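Local atomic coordinates of multidrug resistance protein (Vibrio cholerae, PDB entry 1YC9), a protein that probably forms the outer membrane exit channel of a multidrug efflux pump, a trimeric conduit through which toxic compounds leave the cell. Residues 74-79 and 102-107; 106-111 and 289-294. The protein carries 1 engineered substitution. One frame throughout, in Å; residues are numbered along the deposited sequence.

Contact 1. Residues 74-79 and 102-107; sequences LGLAAS and GTLTLN
Ser79 and Thr103 join hydroxyls across a beta-hairpin in the transmembrane barrel of this outer membrane factor, with Ser79 OG 2.6 Å from Thr103 OG1. Either oxygen could be the donor. Each sits between its own backbone N and carbonyl carbon (chi1 74° in Ser79, 71° in Thr103), matching torsions that bring the groups together on the face they share with Ala77 and Thr105. Ala77 CB lies 3.7 Å from Thr105 OG1 there. On the other face, Leu104 reaches over the strand gap: its CD1 touches Ala78 CB at 3.7 Å and lies 4.2 Å from Leu76 CD2, the two leucine side chains crossing at a slant. Between the two faces, three antiparallel hydrogen-bonded pairs set the register, Gly75 with Asn107, Ala77 with Thr105 and Ser79 with Thr103. The central pair is the straightest, Ala77 N donating to Thr105 O over 2.9 Å at 173°. Farther out, residues 74-79 also pair with a strand of the second subunit, whose Leu321 packs on Leu76, so the barrel wall continues into that chain. Beyond the last pair, Leu74 CA makes a CA-H...O contact of 3.2 Å with Asn107 O.

Contact 2. Residues 106-111 and 289-294; sequences LNFQYD and LSAFIG
Phe108 turns the edge of its ring to Ala291 and Leu289 on the neighbouring, antiparallel strand of the barrel wall. Its CB rests 3.6 Å from Ala291 O. With CG anti to the backbone N (chi1 167°), the ring then leans across the strand gap: CD2 comes 4.2 Å from Ala291 CB, and CE2 lies 4.0 Å from Leu289 CD2. That methyl meets the ring edge, near its plane, where backbone atoms of Ser290 and Ala291 also lie. Phe72 adds a second ring beside Phe108, the planes inclined at about 45°, while Ile313 of strand 309-322 packs on both Leu289 and Ala291. The opposite face is more polar. Ser290 OG gives Gln109 OE1 a weak hydrogen bond of 3.3 Å. Phe292 is the apolar member of this face, its CB 3.4 Å from Leu106 O. Paired backbone bonds at Leu106-Ile293, Phe108-Ala291 and Tyr110-Leu289 carry both faces, the shortest running 2.6 Å from Leu289 N to Tyr110 O. Such a division, with leucine, phenylalanine, tyrosine and isoleucine on one face and asparagine, glutamine and serine, together with Phe292, on the other, is consistent with a barrel wall that turns its greasy side to the membrane and its more polar side to a water-filled channel.

Overall arrangement
Strand 98-111 is the common member of both contacts: contact 1 joins it to strand 73-84 and contact 2 to strand 286-298, with centres about 10 Å apart. Leu106 and Asn107 take part in both. The faces carry over from one pair to the next, Leu74 CD2 meeting Phe108 CD1 at 3.6 Å on one and Thr105 CG2 meeting Phe292 CD1 at 3.7 Å on the other. Contact 1 is local in sequence, whereas contact 2 bridges 177 residues, most of them helical, and so links the two efflux-protein sequence regions. A bound octyl glucoside, about 4 Å from the side chain of Leu106, is consistent with a lipid-facing surface there.

Contact 1. Residues 74-79 and 102-107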
ATOM      1  N   LEU A  74     -30.865   6.465  29.749  1.00 15.14           N
ATOM      2  CA  LEU A  74     -31.669   5.991  30.816  1.00 13.27           C
ATOM      3  C   LEU A  74     -31.152   4.522  31.056  1.00 13.92           C
ATOM      4  O   LEU A  74     -30.841   3.792  30.122  1.00 13.05           O
ATOM      5  CB  LEU A  74     -33.135   5.885  30.413  1.00 14.98           C
ATOM      6  CG  LEU A  74     -33.873   7.242  30.263  1.00 18.75           C
ATOM      7  CD1 LEU A  74     -35.196   7.168  29.411  1.00 22.42           C
ATOM      8  CD2 LEU A  74     -34.129   7.716  31.705  1.00 25.25           C
ATOM      9  N   GLY A  75     -31.104   4.186  32.318  1.00 15.44           N
ATOM     10  CA  GLY A  75     -30.660   2.869  32.751  1.00 16.17           C
ATOM     11  C   GLY A  75     -31.268   2.459  34.061  1.00 15.53           C
ATOM     12  O   GLY A  75     -31.769   3.275  34.803  1.00 15.64           O
ATOM     13  N   LEU A  76     -31.315   1.135  34.328  1.00 14.78           N
ATOM     14  CA  LEU A  76     -31.800   0.643  35.582  1.00 17.09           C
ATOM     15  C   LEU A  76     -30.597   0.055  36.314  1.00 18.51           C
ATOM     16  O   LEU A  76     -29.790  -0.600  35.682  1.00 18.83           O
ATOM     17  CB  LEU A  76     -32.822  -0.459  35.349  1.00 18.96           C
ATOM     18  CG  LEU A  76     -33.362  -1.266  36.519  1.00 23.92           C
ATOM     19  CD1 LEU A  76     -34.549  -2.084  36.059  1.00 28.54           C
ATOM     20  CD2 LEU A  76     -32.245  -2.290  37.048  1.00 30.41           C
ATOM     21  N   ALA A  77     -30.503   0.367  37.587  1.00 18.45           N
ATOM     22  CA  ALA A  77     -29.414  -0.070  38.459  1.00 17.89           C
ATOM     23  C   ALA A  77     -30.018  -0.724  39.678  1.00 17.77           C
ATOM     24  O   ALA A  77     -31.012  -0.282  40.207  1.00 18.86           O
ATOM     25  CB  ALA A  77     -28.606   1.066  38.843  1.00 17.64           C
ATOM     26  N   ALA A  78     -29.460  -1.846  40.127  1.00 16.53           N
ATOM     27  CA  ALA A  78     -29.881  -2.395  41.389  1.00 15.14           C
ATOM     28  C   ALA A  78     -28.655  -3.015  42.041  1.00 15.29           C
ATOM     29  O   ALA A  78     -27.673  -3.313  41.369  1.00 16.64           O
ATOM     30  CB  ALA A  78     -30.985  -3.427  41.203  1.00 16.59           C
ATOM     31  N   SER A  79     -28.724  -3.120  43.339  1.00 14.89           N
ATOM     32  CA  SER A  79     -27.602  -3.658  44.157  1.00 15.21           C
ATOM     33  C   SER A  79     -28.122  -4.235  45.427  1.00 16.51           C
ATOM     34  O   SER A  79     -29.184  -3.889  45.936  1.00 15.69           O
ATOM     35  CB  SER A  79     -26.594  -2.516  44.434  1.00 15.18           C
ATOM     36  OG  SER A  79     -27.125  -1.628  45.385  1.00 16.28           O
ATOM     37  N   GLY A 102     -30.118  -2.622  50.139  1.00 14.17           N
ATOM     38  CA  GLY A 102     -30.427  -2.835  48.774  1.00 13.91           C
ATOM     39  C   GLY A 102     -30.766  -1.473  48.116  1.00 12.93           C
ATOM     40  O   GLY A 102     -31.120  -0.505  48.836  1.00 13.71           O
ATOM     41  N   THR A 103     -30.592  -1.456  46.824  1.00 14.12           N
ATOM     42  CA  THR A 103     -31.038  -0.310  46.022  1.00 15.64           C
ATOM     43  C   THR A 103     -31.649  -0.770  44.730  1.00 15.94           C
ATOM     44  O   THR A 103     -31.340  -1.877  44.178  1.00 14.66           O
ATOM     45  CB  THR A 103     -29.890   0.648  45.699  1.00 15.17           C
ATOM     46  OG1 THR A 103     -28.975   0.084  44.737  1.00 18.36           O
ATOM     47  CG2 THR A 103     -29.083   1.024  46.860  1.00 18.11           C
ATOM     48  N   LEU A 104     -32.557   0.061  44.171  1.00 14.91           N
ATOM     49  CA  LEU A 104     -33.086  -0.254  42.871  1.00 14.70           C
ATOM     50  C   LEU A 104     -33.536   1.134  42.343  1.00 14.32           C
ATOM     51  O   LEU A 104     -34.352   1.751  42.996  1.00 14.84           O
ATOM     52  CB  LEU A 104     -34.314  -1.171  43.020  1.00 15.77           C
ATOM     53  CG  LEU A 104     -35.181  -1.349  41.793  1.00 16.97           C
ATOM     54  CD1 LEU A 104     -34.360  -2.027  40.651  1.00 20.36           C
ATOM     55  CD2 LEU A 104     -36.424  -2.168  42.132  1.00 23.61           C
ATOM     56  N   THR A 105     -32.870   1.585  41.271  1.00 15.23           N
ATOM     57  CA  THR A 105     -33.071   2.942  40.757  1.00 15.64           C
ATOM     58  C   THR A 105     -33.128   2.969  39.243  1.00 16.55           C
ATOM     59  O   THR A 105     -32.562   2.117  38.514  1.00 17.41           O
ATOM     60  CB  THR A 105     -31.960   3.890  41.206  1.00 15.58           C
ATOM     61  OG1 THR A 105     -30.695   3.412  40.710  1.00 16.11           O
ATOM     62  CG2 THR A 105     -31.865   3.966  42.738  1.00 17.27           C
ATOM     63  N   LEU A 106     -33.838   4.000  38.770  1.00 15.24           N
ATOM     64  CA  LEU A 106     -33.834   4.395  37.388  0.50 15.36           C
ATOM     65  C   LEU A 106     -32.915   5.623  37.339  1.00 16.00           C
ATOM     66  O   LEU A 106     -33.083   6.514  38.139  1.00 15.71           O
ATOM     67  CB  LEU A 106     -35.277   4.765  37.003  0.50 15.77           C
ATOM     68  CG  LEU A 106     -35.512   5.199  35.565  0.50 16.34           C
ATOM     69  CD1 LEU A 106     -35.114   4.154  34.596  0.50 17.24           C
ATOM     70  CD2 LEU A 106     -37.013   5.518  35.421  0.50 17.90           C
ATOM     71  N   ASN A 107     -31.966   5.636  36.417  1.00 16.09           N
ATOM     72  CA  ASN A 107     -30.932   6.639  36.361  1.00 17.64           C
ATOM     73  C   ASN A 107     -31.035   7.304  34.979  1.00 17.58           C
ATOM     74  O   ASN A 107     -31.309   6.644  33.962  1.00 18.42           O
ATOM     75  CB  ASN A 107     -29.551   5.978  36.443  1.00 18.37           C
ATOM     76  CG  ASN A 107     -29.256   5.336  37.793  1.00 25.06           C
ATOM     77  OD1 ASN A 107     -30.085   5.291  38.689  1.00 29.29           O
ATOM     78  ND2 ASN A 107     -28.032   4.793  37.924  1.00 27.43           N
TER

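Contact 2. Residues 106-111 and 289-294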
ATOM      1  N   LEU A 106     -33.838   4.000  38.770  1.00 15.24           N
ATOM      2  CA  LEU A 106     -33.834   4.395  37.388  0.50 15.36           C
ATOM      3  C   LEU A 106     -32.915   5.623  37.339  1.00 16.00           C
ATOM      4  O   LEU A 106     -33.083   6.514  38.139  1.00 15.71           O
ATOM      5  CB  LEU A 106     -35.277   4.765  37.003  0.50 15.77           C
ATOM      6  CG  LEU A 106     -35.512   5.199  35.565  0.50 16.34           C
ATOM      7  CD1 LEU A 106     -35.114   4.154  34.596  0.50 17.24           C
ATOM      8  CD2 LEU A 106     -37.013   5.518  35.421  0.50 17.90           C
ATOM      9  N   ASN A 107     -31.966   5.636  36.417  1.00 16.09           N
ATOM     10  CA  ASN A 107     -30.932   6.639  36.361  1.00 17.64           C
ATOM     11  C   ASN A 107     -31.035   7.304  34.979  1.00 17.58           C
ATOM     12  O   ASN A 107     -31.309   6.644  33.962  1.00 18.42           O
ATOM     13  CB  ASN A 107     -29.551   5.978  36.443  1.00 18.37           C
ATOM     14  CG  ASN A 107     -29.256   5.336  37.793  1.00 25.06           C
ATOM     15  OD1 ASN A 107     -30.085   5.291  38.689  1.00 29.29           O
ATOM     16  ND2 ASN A 107     -28.032   4.793  37.924  1.00 27.43           N
ATOM     17  N   PHE A 108     -30.704   8.592  34.943  1.00 16.78           N
ATOM     18  CA  PHE A 108     -30.874   9.415  33.793  1.00 16.92           C
ATOM     19  C   PHE A 108     -29.675  10.353  33.702  1.00 16.55           C
ATOM     20  O   PHE A 108     -29.245  10.909  34.707  1.00 17.31           O
ATOM     21  CB  PHE A 108     -32.110  10.225  33.969  1.00 18.47           C
ATOM     22  CG  PHE A 108     -32.249  11.344  32.986  1.00 22.45           C
ATOM     23  CD1 PHE A 108     -32.965  11.159  31.816  1.00 27.01           C
ATOM     24  CD2 PHE A 108     -31.696  12.588  33.246  1.00 25.29           C
ATOM     25  CE1 PHE A 108     -33.134  12.205  30.926  1.00 27.98           C
ATOM     26  CE2 PHE A 108     -31.840  13.625  32.335  1.00 26.82           C
ATOM     27  CZ  PHE A 108     -32.567  13.426  31.190  1.00 26.78           C
ATOM     28  N   GLN A 109     -29.156  10.521  32.508  1.00 16.29           N
ATOM     29  CA  GLN A 109     -28.105  11.515  32.255  1.00 18.63           C
ATOM     30  C   GLN A 109     -28.330  12.208  30.916  1.00 18.20           C
ATOM     31  O   GLN A 109     -28.727  11.581  29.950  1.00 17.73           O
ATOM     32  CB  GLN A 109     -26.748  10.855  32.303  1.00 20.71           C
ATOM     33  CG  GLN A 109     -25.578  11.799  32.210  1.00 28.78           C
ATOM     34  CD  GLN A 109     -24.407  11.198  32.985  1.00 38.84           C
ATOM     35  OE1 GLN A 109     -24.138  11.599  34.124  1.00 45.16           O
ATOM     36  NE2 GLN A 109     -23.815  10.159  32.429  1.00 43.16           N
ATOM     37  N   TYR A 110     -28.079  13.526  30.876  1.00 18.01           N
ATOM     38  CA  TYR A 110     -28.232  14.356  29.669  1.00 17.38           C
ATOM     39  C   TYR A 110     -27.117  15.443  29.724  1.00 17.57           C
ATOM     40  O   TYR A 110     -26.879  16.089  30.756  1.00 18.00           O
ATOM     41  CB  TYR A 110     -29.644  15.017  29.573  1.00 15.84           C
ATOM     42  CG  TYR A 110     -29.731  15.909  28.380  1.00 14.31           C
ATOM     43  CD1 TYR A 110     -29.582  15.393  27.110  1.00 15.62           C
ATOM     44  CD2 TYR A 110     -29.843  17.315  28.515  1.00 15.78           C
ATOM     45  CE1 TYR A 110     -29.657  16.172  26.011  1.00 13.11           C
ATOM     46  CE2 TYR A 110     -29.886  18.118  27.418  1.00 15.63           C
ATOM     47  CZ  TYR A 110     -29.781  17.602  26.204  1.00 15.66           C
ATOM     48  OH  TYR A 110     -29.742  18.386  25.107  1.00 20.38           O
ATOM     49  N   ASP A 111     -26.410  15.558  28.632  1.00 17.64           N
ATOM     50  CA  ASP A 111     -25.412  16.586  28.416  1.00 19.22           C
ATOM     51  C   ASP A 111     -26.071  17.786  27.735  1.00 19.73           C
ATOM     52  O   ASP A 111     -26.526  17.669  26.581  1.00 19.08           O
ATOM     53  CB  ASP A 111     -24.344  15.946  27.525  1.00 21.38           C
ATOM     54  CG  ASP A 111     -23.025  16.649  27.550  1.00 27.26           C
ATOM     55  OD1 ASP A 111     -22.934  17.705  28.181  1.00 36.96           O
ATOM     56  OD2 ASP A 111     -22.026  16.220  26.902  1.00 28.40           O
ATOM     57  N   LEU A 289     -26.928  17.183  33.151  1.00 18.44           N
ATOM     58  CA  LEU A 289     -28.049  17.027  34.011  1.00 17.42           C
ATOM     59  C   LEU A 289     -28.114  15.526  34.347  1.00 17.35           C
ATOM     60  O   LEU A 289     -27.913  14.668  33.452  1.00 17.94           O
ATOM     61  CB  LEU A 289     -29.315  17.432  33.289  1.00 18.44           C
ATOM     62  CG  LEU A 289     -30.622  17.366  34.050  1.00 19.40           C
ATOM     63  CD1 LEU A 289     -30.805  18.416  35.101  1.00 17.06           C
ATOM     64  CD2 LEU A 289     -31.723  17.597  32.957  1.00 21.35           C
ATOM     65  N   SER A 290     -28.313  15.234  35.626  1.00 16.22           N
ATOM     66  CA  SER A 290     -28.434  13.847  36.105  1.00 17.21           C
ATOM     67  C   SER A 290     -29.645  13.756  36.985  1.00 14.85           C
ATOM     68  O   SER A 290     -30.058  14.715  37.642  1.00 15.69           O
ATOM     69  CB  SER A 290     -27.186  13.438  36.980  1.00 17.09           C
ATOM     70  OG  SER A 290     -26.100  13.372  36.091  1.00 26.09           O
ATOM     71  N   ALA A 291     -30.206  12.563  37.057  1.00 15.16           N
ATOM     72  CA  ALA A 291     -31.300  12.339  37.910  1.00 14.07           C
ATOM     73  C   ALA A 291     -31.420  10.835  38.193  1.00 13.12           C
ATOM     74  O   ALA A 291     -30.948  10.006  37.414  1.00 14.43           O
ATOM     75  CB  ALA A 291     -32.631  12.881  37.289  1.00 13.79           C
ATOM     76  N   PHE A 292     -32.068  10.538  39.297  1.00 13.31           N
ATOM     77  CA  PHE A 292     -32.480   9.168  39.586  1.00 14.25           C
ATOM     78  C   PHE A 292     -33.681   9.133  40.432  1.00 12.47           C
ATOM     79  O   PHE A 292     -34.035  10.110  41.098  1.00 12.88           O
ATOM     80  CB  PHE A 292     -31.296   8.386  40.267  1.00 13.89           C
ATOM     81  CG  PHE A 292     -31.187   8.571  41.716  1.00 13.35           C
ATOM     82  CD1 PHE A 292     -31.789   7.657  42.613  1.00 16.24           C
ATOM     83  CD2 PHE A 292     -30.454   9.611  42.247  1.00 18.53           C
ATOM     84  CE1 PHE A 292     -31.686   7.825  43.973  1.00 15.40           C
ATOM     85  CE2 PHE A 292     -30.304   9.726  43.601  1.00 17.64           C
ATOM     86  CZ  PHE A 292     -30.923   8.898  44.457  1.00 15.71           C
ATOM     87  N   ILE A 293     -34.365   7.975  40.435  1.00 12.50           N
ATOM     88  CA  ILE A 293     -35.453   7.748  41.300  1.00 12.00           C
ATOM     89  C   ILE A 293     -35.473   6.270  41.586  1.00 11.70           C
ATOM     90  O   ILE A 293     -35.168   5.501  40.725  1.00 13.10           O
ATOM     91  CB  ILE A 293     -36.827   8.122  40.598  1.00 13.16           C
ATOM     92  CG1 ILE A 293     -37.977   8.107  41.589  1.00 16.14           C
ATOM     93  CG2 ILE A 293     -37.050   7.249  39.409  1.00 17.08           C
ATOM     94  CD1 ILE A 293     -37.870   8.963  42.838  1.00 18.82           C
ATOM     95  N   GLY A 294     -35.862   5.937  42.761  1.00 13.17           N
ATOM     96  CA  GLY A 294     -35.925   4.530  43.186  1.00 14.41           C
ATOM     97  C   GLY A 294     -36.044   4.361  44.670  1.00 12.18           C
ATOM     98  O   GLY A 294     -36.675   5.096  45.398  1.00 13.55           O
TER